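Long-range contacts in cadherin-23 (Mus musculus, PDB 5VH2), which probably serves calcium-dependent adhesion and force transmission in hearing, as an extracellular chain of cadherin repeats joined by metal-bound linkers: residues Gly17-Ala22 against Thr102-Leu107; Gly42-Arg47 against Val83-Gly88; Glu106-Val111 against Asp139-Asn144. The protein carries 1 engineered substitution. All coordinates share one frame; numbering follows the deposited sequence.

Overall arrangement
The chain shows how a cadherin repeat is closed and then joined to the next. From the N terminus, the strand leading to G17-A22 waits for its partner until T102-L107, so contact 1 closes a long loop over most of the first repeat. Within that loop falls contact 2, a shorter closure between strands 44-50 and 78-87 near the far calcium ion; its centre lies about 30 Å from that of contact 1, although both belong to one sheet. Contact 3 begins where contact 1 ends, the two sharing E106 and L107 and both reaching two calcium ions, and it ties the linker to the loop after strand 131-139 of the second repeat.

Contact 1: Gly17-Ala22 against Thr102-Leu107; sequences GLRETA and TLLNEL. With CA (calcium ion), chain F; CA (calcium ion), chain G.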
ATOM      1  N   GLY A  17      13.549  -5.125   0.881  1.00 22.04           N
ATOM      2  CA  GLY A  17      12.339  -5.825   0.479  1.00 22.49           C
ATOM      3  C   GLY A  17      11.581  -6.475   1.621  1.00 22.34           C
ATOM      4  O   GLY A  17      11.006  -7.560   1.465  1.00 22.67           O
ATOM      5  N   LEU A  18      11.596  -5.818   2.770  1.00 21.90           N
ATOM      6  CA  LEU A  18      10.743  -6.205   3.880  1.00 21.85           C
ATOM      7  C   LEU A  18       9.303  -5.938   3.472  1.00 22.32           C
ATOM      8  O   LEU A  18       8.955  -4.828   3.080  1.00 22.42           O
ATOM      9  CB  LEU A  18      11.082  -5.386   5.123  1.00 21.37           C
ATOM     10  CG  LEU A  18      10.275  -5.597   6.404  1.00 21.36           C
ATOM     11  CD1 LEU A  18      10.523  -6.980   6.952  1.00 21.39           C
ATOM     12  CD2 LEU A  18      10.660  -4.598   7.470  1.00 20.97           C
ATOM     13  N   ARG A  19       8.471  -6.966   3.564  1.00 22.66           N
ATOM     14  CA  ARG A  19       7.092  -6.869   3.106  1.00 23.25           C
ATOM     15  C   ARG A  19       6.365  -5.809   3.945  1.00 23.21           C
ATOM     16  O   ARG A  19       6.356  -5.911   5.177  1.00 22.94           O
ATOM     17  CB  ARG A  19       6.407  -8.229   3.269  1.00 23.59           C
ATOM     18  CG  ARG A  19       7.019  -9.357   2.436  1.00 23.73           C
ATOM     19  CD  ARG A  19       6.392 -10.702   2.658  1.00 24.05           C
ATOM     20  NE  ARG A  19       4.976 -10.733   2.297  1.00 24.69           N
ATOM     21  CZ  ARG A  19       4.264 -11.851   2.119  1.00 25.15           C
ATOM     22  NH1 ARG A  19       4.813 -13.069   2.233  1.00 25.05           N
ATOM     23  NH2 ARG A  19       2.977 -11.771   1.800  1.00 25.80           N
ATOM     24  N   GLU A  20       5.767  -4.805   3.305  1.00 23.55           N
ATOM     25  CA  GLU A  20       5.115  -3.712   4.061  1.00 23.58           C
ATOM     26  C   GLU A  20       3.961  -4.203   4.934  1.00 23.95           C
ATOM     27  O   GLU A  20       3.697  -3.612   5.986  1.00 23.85           O
ATOM     28  CB  GLU A  20       4.660  -2.549   3.156  1.00 23.99           C
ATOM     29  CG  GLU A  20       3.529  -2.909   2.228  1.00 24.84           C
ATOM     30  CD  GLU A  20       2.826  -1.719   1.599  1.00 25.41           C
ATOM     31  OE1 GLU A  20       2.572  -0.691   2.284  1.00 25.33           O
ATOM     32  OE2 GLU A  20       2.483  -1.843   0.403  1.00 26.01           O
ATOM     33  N   THR A  21       3.316  -5.296   4.521  1.00 24.42           N
ATOM     34  CA  THR A  21       2.234  -5.904   5.319  1.00 24.85           C
ATOM     35  C   THR A  21       2.739  -6.905   6.356  1.00 24.44           C
ATOM     36  O   THR A  21       1.947  -7.649   6.936  1.00 24.81           O
ATOM     37  CB  THR A  21       1.173  -6.627   4.439  1.00 25.66           C
ATOM     38  OG1 THR A  21       1.758  -7.734   3.745  1.00 25.55           O
ATOM     39  CG2 THR A  21       0.533  -5.668   3.443  1.00 26.25           C
ATOM     40  N   ALA A  22       4.045  -6.931   6.612  1.00 23.76           N
ATOM     41  CA  ALA A  22       4.587  -7.769   7.680  1.00 23.43           C
ATOM     42  C   ALA A  22       3.906  -7.490   9.020  1.00 23.57           C
ATOM     43  O   ALA A  22       3.531  -6.349   9.312  1.00 23.64           O
ATOM     44  CB  ALA A  22       6.087  -7.572   7.798  1.00 22.77           C
ATOM     45  N   THR A 102      14.542  -1.154   3.520  1.00 20.54           N
ATOM     46  CA  THR A 102      13.635  -0.733   2.450  1.00 20.98           C
ATOM     47  C   THR A 102      12.453  -1.697   2.382  1.00 21.35           C
ATOM     48  O   THR A 102      12.582  -2.884   2.701  1.00 21.35           O
ATOM     49  CB  THR A 102      14.308  -0.684   1.069  1.00 21.30           C
ATOM     50  OG1 THR A 102      14.610  -2.002   0.639  1.00 21.55           O
ATOM     51  CG2 THR A 102      15.567   0.109   1.086  1.00 21.01           C
ATOM     52  N   LEU A 103      11.296  -1.156   2.011  1.00 21.71           N
ATOM     53  CA  LEU A 103      10.036  -1.892   2.055  1.00 22.13           C
ATOM     54  C   LEU A 103       9.607  -2.353   0.663  1.00 22.77           C
ATOM     55  O   LEU A 103       9.857  -1.676  -0.342  1.00 23.02           O
ATOM     56  CB  LEU A 103       8.931  -1.004   2.620  1.00 22.26           C
ATOM     57  CG  LEU A 103       9.004  -0.560   4.070  1.00 21.81           C
ATOM     58  CD1 LEU A 103       7.653  -0.026   4.500  1.00 22.19           C
ATOM     59  CD2 LEU A 103       9.381  -1.726   4.960  1.00 21.54           C
ATOM     60  N   LEU A 104       8.924  -3.489   0.623  1.00 23.09           N
ATOM     61  CA  LEU A 104       8.400  -4.047  -0.612  1.00 23.78           C
ATOM     62  C   LEU A 104       6.945  -3.594  -0.722  1.00 24.33           C
ATOM     63  O   LEU A 104       6.129  -3.908   0.132  1.00 24.36           O
ATOM     64  CB  LEU A 104       8.519  -5.574  -0.570  1.00 23.85           C
ATOM     65  CG  LEU A 104       7.721  -6.437  -1.555  1.00 24.60           C
ATOM     66  CD1 LEU A 104       8.092  -6.100  -2.978  1.00 25.07           C
ATOM     67  CD2 LEU A 104       8.017  -7.901  -1.281  1.00 24.53           C
ATOM     68  N   ASN A 105       6.631  -2.814  -1.741  1.00 24.85           N
ATOM     69  CA  ASN A 105       5.246  -2.462  -2.028  1.00 25.57           C
ATOM     70  C   ASN A 105       4.439  -3.718  -2.324  1.00 26.12           C
ATOM     71  O   ASN A 105       4.824  -4.534  -3.147  1.00 26.35           O
ATOM     72  CB  ASN A 105       5.179  -1.510  -3.209  1.00 26.13           C
ATOM     73  CG  ASN A 105       3.779  -0.958  -3.439  1.00 26.94           C
ATOM     74  OD1 ASN A 105       2.913  -0.960  -2.537  1.00 26.99           O
ATOM     75  ND2 ASN A 105       3.543  -0.469  -4.657  1.00 27.69           N
ATOM     76  N   GLU A 106       3.362  -3.898  -1.586  1.00 26.35           N
ATOM     77  CA  GLU A 106       2.428  -4.969  -1.838  1.00 26.97           C
ATOM     78  C   GLU A 106       1.060  -4.371  -2.069  1.00 27.84           C
ATOM     79  O   GLU A 106       0.819  -3.210  -1.731  1.00 27.84           O
ATOM     80  CB  GLU A 106       2.340  -5.877  -0.632  1.00 26.56           C
ATOM     81  CG  GLU A 106       3.650  -6.444  -0.126  1.00 25.72           C
ATOM     82  CD  GLU A 106       3.398  -7.556   0.881  1.00 25.55           C
ATOM     83  OE1 GLU A 106       3.046  -8.678   0.447  1.00 25.94           O
ATOM     84  OE2 GLU A 106       3.488  -7.293   2.106  1.00 25.10           O
ATOM     85  N   LEU A 107       0.169  -5.169  -2.635  1.00 28.63           N
ATOM     86  CA  LEU A 107      -1.172  -4.730  -2.957  1.00 29.64           C
ATOM     87  C   LEU A 107      -2.048  -4.725  -1.706  1.00 29.68           C
ATOM     88  O   LEU A 107      -2.721  -5.710  -1.393  1.00 30.00           O
ATOM     89  CB  LEU A 107      -1.752  -5.646  -4.014  1.00 30.52           C
ATOM     90  CG  LEU A 107      -2.984  -5.132  -4.760  1.00 31.77           C
ATOM     91  CD1 LEU A 107      -2.672  -4.039  -5.784  1.00 32.13           C
ATOM     92  CD2 LEU A 107      -3.630  -6.324  -5.442  1.00 32.56           C
TER
HETATM   93 CA    CA F1402       1.193  -0.994  -1.231  1.00 27.43          CA
HETATM   94 CA    CA G1403       0.181   0.488   1.715  1.00 27.03          CA
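L18 pairs with L103 and R19 with L104 where the ends of strands 12-19 and 94-104 run parallel, the short pieces 17-19 and 102-104 splaying by 56°. L18 supplies both main bonds of the ladder: its N reaches T102 O at 3.1 Å and its O receives L104 N at 2.8 Å. A weak bond, E20 N to L104 O, follows. On one face the side chains of L18 and L103 lie side by side, CD2 to CD2 at 4.0 Å; on the other R19 CG runs beside L104 CD2. Parallel pairing of the later half of the first strand, 12-19, with the last strand of the repeat marks the cadherin Greek-key sandwich, and leads both chains to the calcium sites. E20, extended beyond CG, places OE2 2.2 Å from one calcium ion; OE1 binds the second, where D72 and E74 are fellow ligands, and the carboxylate has a further polar partner in Y73. The anti lone pair of E20 OE2 accepts E106 N at 3.0 Å, and N105 OD1 and E106 O are what 102-107 gives the first ion. The E106 side chain turns to 17-22: CG stands anti to the carbonyl carbon (chi1 -54°), and OE2 takes T21 N at 3.1 Å. Its OE1 makes a long, weak salt bridge with R19 NE at 3.4 Å, the guanidinium and carboxylate planes 75° apart.

Contact 2: Gly42-Arg47 against Val83-Gly88; sequences GLVNYR and VSATDG. With CA (calcium ion), chain E.
N45 meets T86 by backbone and side chain together, in a hydrogen-bonded pair of the antiparallel strands 44-50 and 78-87. N45 N donates to T86 O at 2.8 Å, and T86 N returns the bond to N45 O at 3.1 Å. Along the N45 side chain, CB already lies beside T86 O, and CG, set anti to the carbonyl carbon (chi1 -41°), draws a little closer at 3.7 Å. The amide nitrogen ND2 then folds back on the same oxygen, 2.8 Å from T86 O, but the bond is weak because its N-H is bent to 127°. T86 O therefore receives two donors from one residue, while ND2 also passes near G88 CA at 4.0 Å. The next hydrogen-bonded pair, R47 with S84, repeats the double exchange, with S84 N reaching R47 O at 2.8 Å nearly in line with the carbonyl. In the cadherin sandwich, strand 44-50 is the edge of its sheet, and strand 78-87 separates it from strand 94-104. The face carrying Y46 and A85 turns to the other sheet: Y46 CE1 approaches A85 CB obliquely at 4.1 Å, and its hydroxyl goes on to bond A33 N in strand 27-34. Farther along, D87, the aspartate of the cadherin XDX motif, sets OD2 2.1 Å from a calcium ion shared with E4, D35, D37 and G41. N93 also bonds D87 OD2.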
ATOM      1  N   GLY A  42      33.489  -6.720  28.097  1.00 28.08           N
ATOM      2  CA  GLY A  42      33.242  -7.330  26.795  1.00 27.57           C
ATOM      3  C   GLY A  42      31.782  -7.668  26.533  1.00 26.86           C
ATOM      4  O   GLY A  42      31.473  -8.370  25.583  1.00 26.57           O
ATOM      5  N   LEU A  43      30.886  -7.171  27.375  1.00 26.65           N
ATOM      6  CA  LEU A  43      29.464  -7.461  27.299  1.00 26.13           C
ATOM      7  C   LEU A  43      28.745  -6.199  26.838  1.00 25.20           C
ATOM      8  O   LEU A  43      28.695  -5.187  27.530  1.00 25.16           O
ATOM      9  CB  LEU A  43      28.962  -7.849  28.682  1.00 26.77           C
ATOM     10  CG  LEU A  43      27.587  -8.428  28.984  1.00 26.65           C
ATOM     11  CD1 LEU A  43      27.787  -9.429  30.138  1.00 27.72           C
ATOM     12  CD2 LEU A  43      26.465  -7.443  29.371  1.00 26.16           C
ATOM     13  N   VAL A  44      28.102  -6.283  25.687  1.00 24.50           N
ATOM     14  CA  VAL A  44      27.595  -5.107  25.043  1.00 23.69           C
ATOM     15  C   VAL A  44      26.082  -5.004  25.130  1.00 23.26           C
ATOM     16  O   VAL A  44      25.405  -6.025  25.116  1.00 23.40           O
ATOM     17  CB  VAL A  44      28.040  -5.069  23.602  1.00 23.27           C
ATOM     18  CG1 VAL A  44      29.487  -5.507  23.511  1.00 23.89           C
ATOM     19  CG2 VAL A  44      27.153  -5.933  22.731  1.00 22.97           C
ATOM     20  N   ASN A  45      25.576  -3.769  25.217  1.00 22.81           N
ATOM     21  CA  ASN A  45      24.132  -3.510  25.270  1.00 22.47           C
ATOM     22  C   ASN A  45      23.704  -2.768  24.014  1.00 21.72           C
ATOM     23  O   ASN A  45      24.292  -1.753  23.663  1.00 21.43           O
ATOM     24  CB  ASN A  45      23.815  -2.693  26.512  1.00 22.73           C
ATOM     25  CG  ASN A  45      24.609  -3.161  27.735  1.00 23.56           C
ATOM     26  OD1 ASN A  45      24.180  -4.061  28.480  1.00 24.10           O
ATOM     27  ND2 ASN A  45      25.765  -2.550  27.960  1.00 23.73           N
ATOM     28  N   TYR A  46      22.692  -3.278  23.330  1.00 21.47           N
ATOM     29  CA  TYR A  46      22.263  -2.735  22.049  1.00 20.87           C
ATOM     30  C   TYR A  46      21.108  -1.726  22.186  1.00 20.59           C
ATOM     31  O   TYR A  46      20.169  -1.915  23.009  1.00 20.85           O
ATOM     32  CB  TYR A  46      21.824  -3.855  21.121  1.00 20.83           C
ATOM     33  CG  TYR A  46      22.941  -4.793  20.747  1.00 21.10           C
ATOM     34  CD1 TYR A  46      23.970  -4.393  19.902  1.00 20.95           C
ATOM     35  CD2 TYR A  46      22.973  -6.092  21.246  1.00 21.60           C
ATOM     36  CE1 TYR A  46      24.995  -5.255  19.586  1.00 21.32           C
ATOM     37  CE2 TYR A  46      23.996  -6.958  20.932  1.00 21.94           C
ATOM     38  CZ  TYR A  46      24.997  -6.543  20.112  1.00 21.82           C
ATOM     39  OH  TYR A  46      25.966  -7.456  19.797  1.00 22.27           O
ATOM     40  N   ARG A  47      21.149  -0.700  21.339  1.00 20.12           N
ATOM     41  CA  ARG A  47      20.190   0.388  21.423  1.00 19.90           C
ATOM     42  C   ARG A  47      20.073   1.132  20.084  1.00 19.42           C
ATOM     43  O   ARG A  47      21.077   1.359  19.396  1.00 19.23           O
ATOM     44  CB  ARG A  47      20.625   1.368  22.510  1.00 20.04           C
ATOM     45  CG  ARG A  47      19.535   2.390  22.789  1.00 19.96           C
ATOM     46  CD  ARG A  47      20.008   3.598  23.593  1.00 20.01           C
ATOM     47  NE  ARG A  47      19.185   3.902  24.770  1.00 20.43           N
ATOM     48  CZ  ARG A  47      19.661   4.442  25.903  1.00 20.76           C
ATOM     49  NH1 ARG A  47      20.961   4.779  26.012  1.00 20.71           N
ATOM     50  NH2 ARG A  47      18.845   4.685  26.927  1.00 21.22           N
ATOM     51  N   VAL A  83      22.392   2.718  15.386  1.00 18.43           N
ATOM     52  CA  VAL A  83      22.466   1.784  16.519  1.00 18.73           C
ATOM     53  C   VAL A  83      23.773   1.978  17.283  1.00 18.91           C
ATOM     54  O   VAL A  83      24.828   2.199  16.668  1.00 18.92           O
ATOM     55  CB  VAL A  83      22.346   0.336  16.024  1.00 18.95           C
ATOM     56  CG1 VAL A  83      22.451  -0.651  17.169  1.00 19.31           C
ATOM     57  CG2 VAL A  83      21.013   0.125  15.334  1.00 18.84           C
ATOM     58  N   SER A  84      23.710   1.877  18.609  1.00 19.15           N
ATOM     59  CA  SER A  84      24.914   1.888  19.442  1.00 19.47           C
ATOM     60  C   SER A  84      25.078   0.543  20.183  1.00 19.97           C
ATOM     61  O   SER A  84      24.080  -0.155  20.508  1.00 20.05           O
ATOM     62  CB  SER A  84      24.868   3.042  20.435  1.00 19.44           C
ATOM     63  OG  SER A  84      23.948   2.779  21.490  1.00 19.66           O
ATOM     64  N   ALA A  85      26.337   0.177  20.441  1.00 20.36           N
ATOM     65  CA  ALA A  85      26.645  -0.911  21.340  1.00 20.94           C
ATOM     66  C   ALA A  85      27.553  -0.346  22.397  1.00 21.33           C
ATOM     67  O   ALA A  85      28.620   0.169  22.109  1.00 21.40           O
ATOM     68  CB  ALA A  85      27.332  -2.030  20.597  1.00 21.23           C
ATOM     69  N   THR A  86      27.136  -0.472  23.637  1.00 21.66           N
ATOM     70  CA  THR A  86      27.850   0.082  24.766  1.00 22.11           C
ATOM     71  C   THR A  86      28.376  -1.084  25.594  1.00 22.91           C
ATOM     72  O   THR A  86      27.598  -1.962  25.952  1.00 23.10           O
ATOM     73  CB  THR A  86      26.857   0.899  25.584  1.00 21.97           C
ATOM     74  OG1 THR A  86      26.272   1.889  24.745  1.00 21.27           O
ATOM     75  CG2 THR A  86      27.513   1.574  26.707  1.00 22.42           C
ATOM     76  N   ASP A  87      29.677  -1.152  25.876  1.00 23.46           N
ATOM     77  CA  ASP A  87      30.154  -2.220  26.781  1.00 24.36           C
ATOM     78  C   ASP A  87      29.689  -2.006  28.233  1.00 24.81           C
ATOM     79  O   ASP A  87      29.191  -0.932  28.582  1.00 24.48           O
ATOM     80  CB  ASP A  87      31.656  -2.536  26.656  1.00 24.99           C
ATOM     81  CG  ASP A  87      32.552  -1.412  27.075  1.00 25.19           C
ATOM     82  OD1 ASP A  87      32.043  -0.412  27.604  1.00 24.89           O
ATOM     83  OD2 ASP A  87      33.789  -1.545  26.822  1.00 25.69           O
ATOM     84  N   GLY A  88      29.759  -3.076  29.024  1.00 25.58           N
ATOM     85  CA  GLY A  88      28.969  -3.218  30.249  1.00 26.01           C
ATOM     86  C   GLY A  88      29.678  -2.757  31.492  1.00 26.82           C
ATOM     87  O   GLY A  88      29.150  -2.883  32.564  1.00 27.34           O
TER
HETATM   88 CA    CA E1401      35.480  -2.747  26.436  1.00 26.83          CA

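Contact 3: Glu106-Val111 against Asp139-Asn144; sequences ELDEAV and DIDNLN. Engineered in segment 139-144: D139 (natural residue Ser). With NA (sodium ion), chain H; CA (calcium ion), chain F; CA (calcium ion), chain G.
D139 and D141 meet the carbonyls of E109 and A110 around a sodium ion. With CG anti to the backbone N (chi1 176°), the engineered D139 brings OD1 to 2.1 Å from the sodium, and A110 O stands 2.2 Å from the same ion. E109 O and D141 OD2 join them, and D193 completes the site. D141 serves two metals with one carboxylate, since its OD1 binds a calcium ion together with E106 O and D108 OD1. D108 uses both oxygens on the second calcium, where E109 OE1 is a further ligand. This is a cadherin linker: N105-E109 is a variant of the DXNDN motif, the engineered D139 completes, with D141, a DXD pattern whose first position is serine in the natural sequence, and the sodium probably occupies the third calcium site of a canonical linker. Backbone amides position the D141 carboxylate. E109 N meets the syn lone pair of D141 OD2 at 2.9 Å, and D108 N comes to D141 OD1 at 3.1 Å from 42° above the plane. D139 is held likewise: N144 N gives D139 OD2 a nearly straight bond of 2.9 Å (178°), and L143 N reaches this oxygen from the opposite face, which restrains the rotation of the carboxylate. Outside this shell L107 puts CD1 against both aspartates while its CB rests 3.9 Å from L143 CD1. I140 N bonds A110 O at 3.3 Å, and its side chain lies along the linker, CG2 3.7 Å from E109 CB and CD1 beside A110 CB. Cutting I140 back to an alanine would remove CG1, CG2 and CD1, and the A110 carbonyl and E109 CB would probably lose the apolar cover packed against them.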
ATOM      1  N   GLU A 106       3.362  -3.898  -1.586  1.00 26.35           N
ATOM      2  CA  GLU A 106       2.428  -4.969  -1.838  1.00 26.97           C
ATOM      3  C   GLU A 106       1.060  -4.371  -2.069  1.00 27.84           C
ATOM      4  O   GLU A 106       0.819  -3.210  -1.731  1.00 27.84           O
ATOM      5  CB  GLU A 106       2.340  -5.877  -0.632  1.00 26.56           C
ATOM      6  CG  GLU A 106       3.650  -6.444  -0.126  1.00 25.72           C
ATOM      7  CD  GLU A 106       3.398  -7.556   0.881  1.00 25.55           C
ATOM      8  OE1 GLU A 106       3.046  -8.678   0.447  1.00 25.94           O
ATOM      9  OE2 GLU A 106       3.488  -7.293   2.106  1.00 25.10           O
ATOM     10  N   LEU A 107       0.169  -5.169  -2.635  1.00 28.63           N
ATOM     11  CA  LEU A 107      -1.172  -4.730  -2.957  1.00 29.64           C
ATOM     12  C   LEU A 107      -2.048  -4.725  -1.706  1.00 29.68           C
ATOM     13  O   LEU A 107      -2.721  -5.710  -1.393  1.00 30.00           O
ATOM     14  CB  LEU A 107      -1.752  -5.646  -4.014  1.00 30.52           C
ATOM     15  CG  LEU A 107      -2.984  -5.132  -4.760  1.00 31.77           C
ATOM     16  CD1 LEU A 107      -2.672  -4.039  -5.784  1.00 32.13           C
ATOM     17  CD2 LEU A 107      -3.630  -6.324  -5.442  1.00 32.56           C
ATOM     18  N   ASP A 108      -2.048  -3.587  -1.015  1.00 35.31           N
ATOM     19  CA  ASP A 108      -2.799  -3.399   0.230  1.00 35.98           C
ATOM     20  C   ASP A 108      -3.610  -2.085   0.280  1.00 34.58           C
ATOM     21  O   ASP A 108      -4.008  -1.643   1.347  1.00 35.18           O
ATOM     22  CB  ASP A 108      -1.822  -3.434   1.406  1.00 37.69           C
ATOM     23  CG  ASP A 108      -0.847  -2.253   1.414  1.00 37.10           C
ATOM     24  OD1 ASP A 108      -0.582  -1.648   0.352  1.00 35.61           O
ATOM     25  OD2 ASP A 108      -0.317  -1.928   2.488  1.00 38.26           O
ATOM     26  N   GLU A 109      -3.844  -1.463  -0.868  1.00 32.91           N
ATOM     27  CA  GLU A 109      -4.497  -0.153  -0.894  1.00 31.73           C
ATOM     28  C   GLU A 109      -5.625  -0.138  -1.903  1.00 30.49           C
ATOM     29  O   GLU A 109      -5.705  -1.019  -2.739  1.00 30.36           O
ATOM     30  CB  GLU A 109      -3.510   0.978  -1.227  1.00 31.03           C
ATOM     31  CG  GLU A 109      -2.333   1.115  -0.295  1.00 32.18           C
ATOM     32  CD  GLU A 109      -2.718   1.607   1.074  1.00 33.07           C
ATOM     33  OE1 GLU A 109      -1.828   1.652   1.935  1.00 34.26           O
ATOM     34  OE2 GLU A 109      -3.893   1.944   1.290  1.00 32.72           O
ATOM     35  N   ALA A 110      -6.453   0.910  -1.829  1.00 29.70           N
ATOM     36  CA  ALA A 110      -7.661   1.028  -2.639  1.00 28.71           C
ATOM     37  C   ALA A 110      -7.332   1.598  -4.026  1.00 27.47           C
ATOM     38  O   ALA A 110      -6.253   1.307  -4.578  1.00 27.50           O
ATOM     39  CB  ALA A 110      -8.705   1.875  -1.901  1.00 28.69           C
ATOM     40  N   VAL A 111      -8.261   2.358  -4.607  1.00 26.57           N
ATOM     41  CA  VAL A 111      -8.159   2.824  -5.978  1.00 25.58           C
ATOM     42  C   VAL A 111      -8.820   4.192  -6.079  1.00 24.97           C
ATOM     43  O   VAL A 111      -9.901   4.386  -5.501  1.00 25.14           O
ATOM     44  CB  VAL A 111      -8.979   1.906  -6.882  1.00 25.35           C
ATOM     45  CG1 VAL A 111      -8.927   2.414  -8.304  1.00 24.52           C
ATOM     46  CG2 VAL A 111      -8.488   0.467  -6.769  1.00 26.15           C
ATOM     47  N   ASP A 139      -4.960   2.358  -9.661  1.00 24.85           N
ATOM     48  CA  ASP A 139      -4.549   1.629  -8.474  1.00 25.74           C
ATOM     49  C   ASP A 139      -3.582   2.486  -7.653  1.00 25.91           C
ATOM     50  O   ASP A 139      -2.466   2.792  -8.096  1.00 25.90           O
ATOM     51  CB  ASP A 139      -3.860   0.327  -8.901  1.00 26.52           C
ATOM     52  CG  ASP A 139      -3.307  -0.455  -7.759  1.00 27.69           C
ATOM     53  OD1 ASP A 139      -3.862  -0.332  -6.650  1.00 27.95           O
ATOM     54  OD2 ASP A 139      -2.334  -1.203  -7.997  1.00 28.48           O
ATOM     55  N   ILE A 140      -4.009   2.837  -6.444  1.00 26.20           N
ATOM     56  CA  ILE A 140      -3.144   3.541  -5.499  1.00 26.62           C
ATOM     57  C   ILE A 140      -1.803   2.832  -5.347  1.00 27.47           C
ATOM     58  O   ILE A 140      -0.780   3.484  -5.348  1.00 27.46           O
ATOM     59  CB  ILE A 140      -3.824   3.707  -4.121  1.00 27.22           C
ATOM     60  CG1 ILE A 140      -4.976   4.730  -4.221  1.00 26.46           C
ATOM     61  CG2 ILE A 140      -2.817   4.136  -3.059  1.00 28.02           C
ATOM     62  CD1 ILE A 140      -5.935   4.713  -3.047  1.00 27.10           C
ATOM     63  N   ASP A 141      -1.818   1.507  -5.249  1.00 28.30           N
ATOM     64  CA  ASP A 141      -0.589   0.712  -5.078  1.00 29.40           C
ATOM     65  C   ASP A 141       0.396   0.791  -6.237  1.00 29.08           C
ATOM     66  O   ASP A 141       1.573   0.463  -6.056  1.00 29.96           O
ATOM     67  CB  ASP A 141      -0.918  -0.772  -4.856  1.00 30.48           C
ATOM     68  CG  ASP A 141      -1.595  -1.037  -3.536  1.00 31.30           C
ATOM     69  OD1 ASP A 141      -0.913  -1.045  -2.476  1.00 32.42           O
ATOM     70  OD2 ASP A 141      -2.827  -1.260  -3.565  1.00 30.93           O
ATOM     71  N   ASN A 142      -0.112   1.171  -7.427  1.00 28.00           N
ATOM     72  CA  ASN A 142       0.696   1.271  -8.646  1.00 27.76           C
ATOM     73  C   ASN A 142       1.299  -0.074  -9.060  1.00 28.84           C
ATOM     74  O   ASN A 142       2.386  -0.131  -9.620  1.00 29.23           O
ATOM     75  CB  ASN A 142       1.758   2.360  -8.482  1.00 27.57           C
ATOM     76  CG  ASN A 142       1.145   3.738  -8.366  1.00 26.55           C
ATOM     77  OD1 ASN A 142       0.073   3.977  -8.908  1.00 25.82           O
ATOM     78  ND2 ASN A 142       1.820   4.655  -7.687  1.00 26.59           N
ATOM     79  N   LEU A 143       0.555  -1.151  -8.791  1.00 29.41           N
ATOM     80  CA  LEU A 143       0.936  -2.501  -9.196  1.00 30.57           C
ATOM     81  C   LEU A 143       0.028  -3.047 -10.301  1.00 30.19           C
ATOM     82  O   LEU A 143       0.526  -3.538 -11.304  1.00 30.61           O
ATOM     83  CB  LEU A 143       0.882  -3.422  -8.000  1.00 31.86           C
ATOM     84  CG  LEU A 143       1.802  -3.107  -6.801  1.00 32.68           C
ATOM     85  CD1 LEU A 143       1.359  -3.888  -5.596  1.00 33.87           C
ATOM     86  CD2 LEU A 143       3.242  -3.462  -7.097  1.00 33.72           C
ATOM     87  N   ASN A 144      -1.286  -2.920 -10.137  1.00 29.48           N
ATOM     88  CA  ASN A 144      -2.249  -3.600 -11.004  1.00 29.34           C
ATOM     89  C   ASN A 144      -3.099  -2.679 -11.891  1.00 28.02           C
ATOM     90  O   ASN A 144      -3.313  -1.498 -11.621  1.00 27.12           O
ATOM     91  CB  ASN A 144      -3.198  -4.472 -10.149  1.00 29.88           C
ATOM     92  CG  ASN A 144      -2.506  -5.676  -9.542  1.00 31.53           C
ATOM     93  OD1 ASN A 144      -1.322  -5.894  -9.775  1.00 32.28           O
ATOM     94  ND2 ASN A 144      -3.234  -6.454  -8.766  1.00 32.21           N
TER
HETATM   95 NA    NA H1404      -4.981  -0.514  -4.927  1.00 28.70          NA
HETATM   96 CA    CA F1402       1.193  -0.994  -1.231  1.00 27.43          CA
HETATM   97 CA    CA G1403       0.181   0.488   1.715  1.00 27.03          CA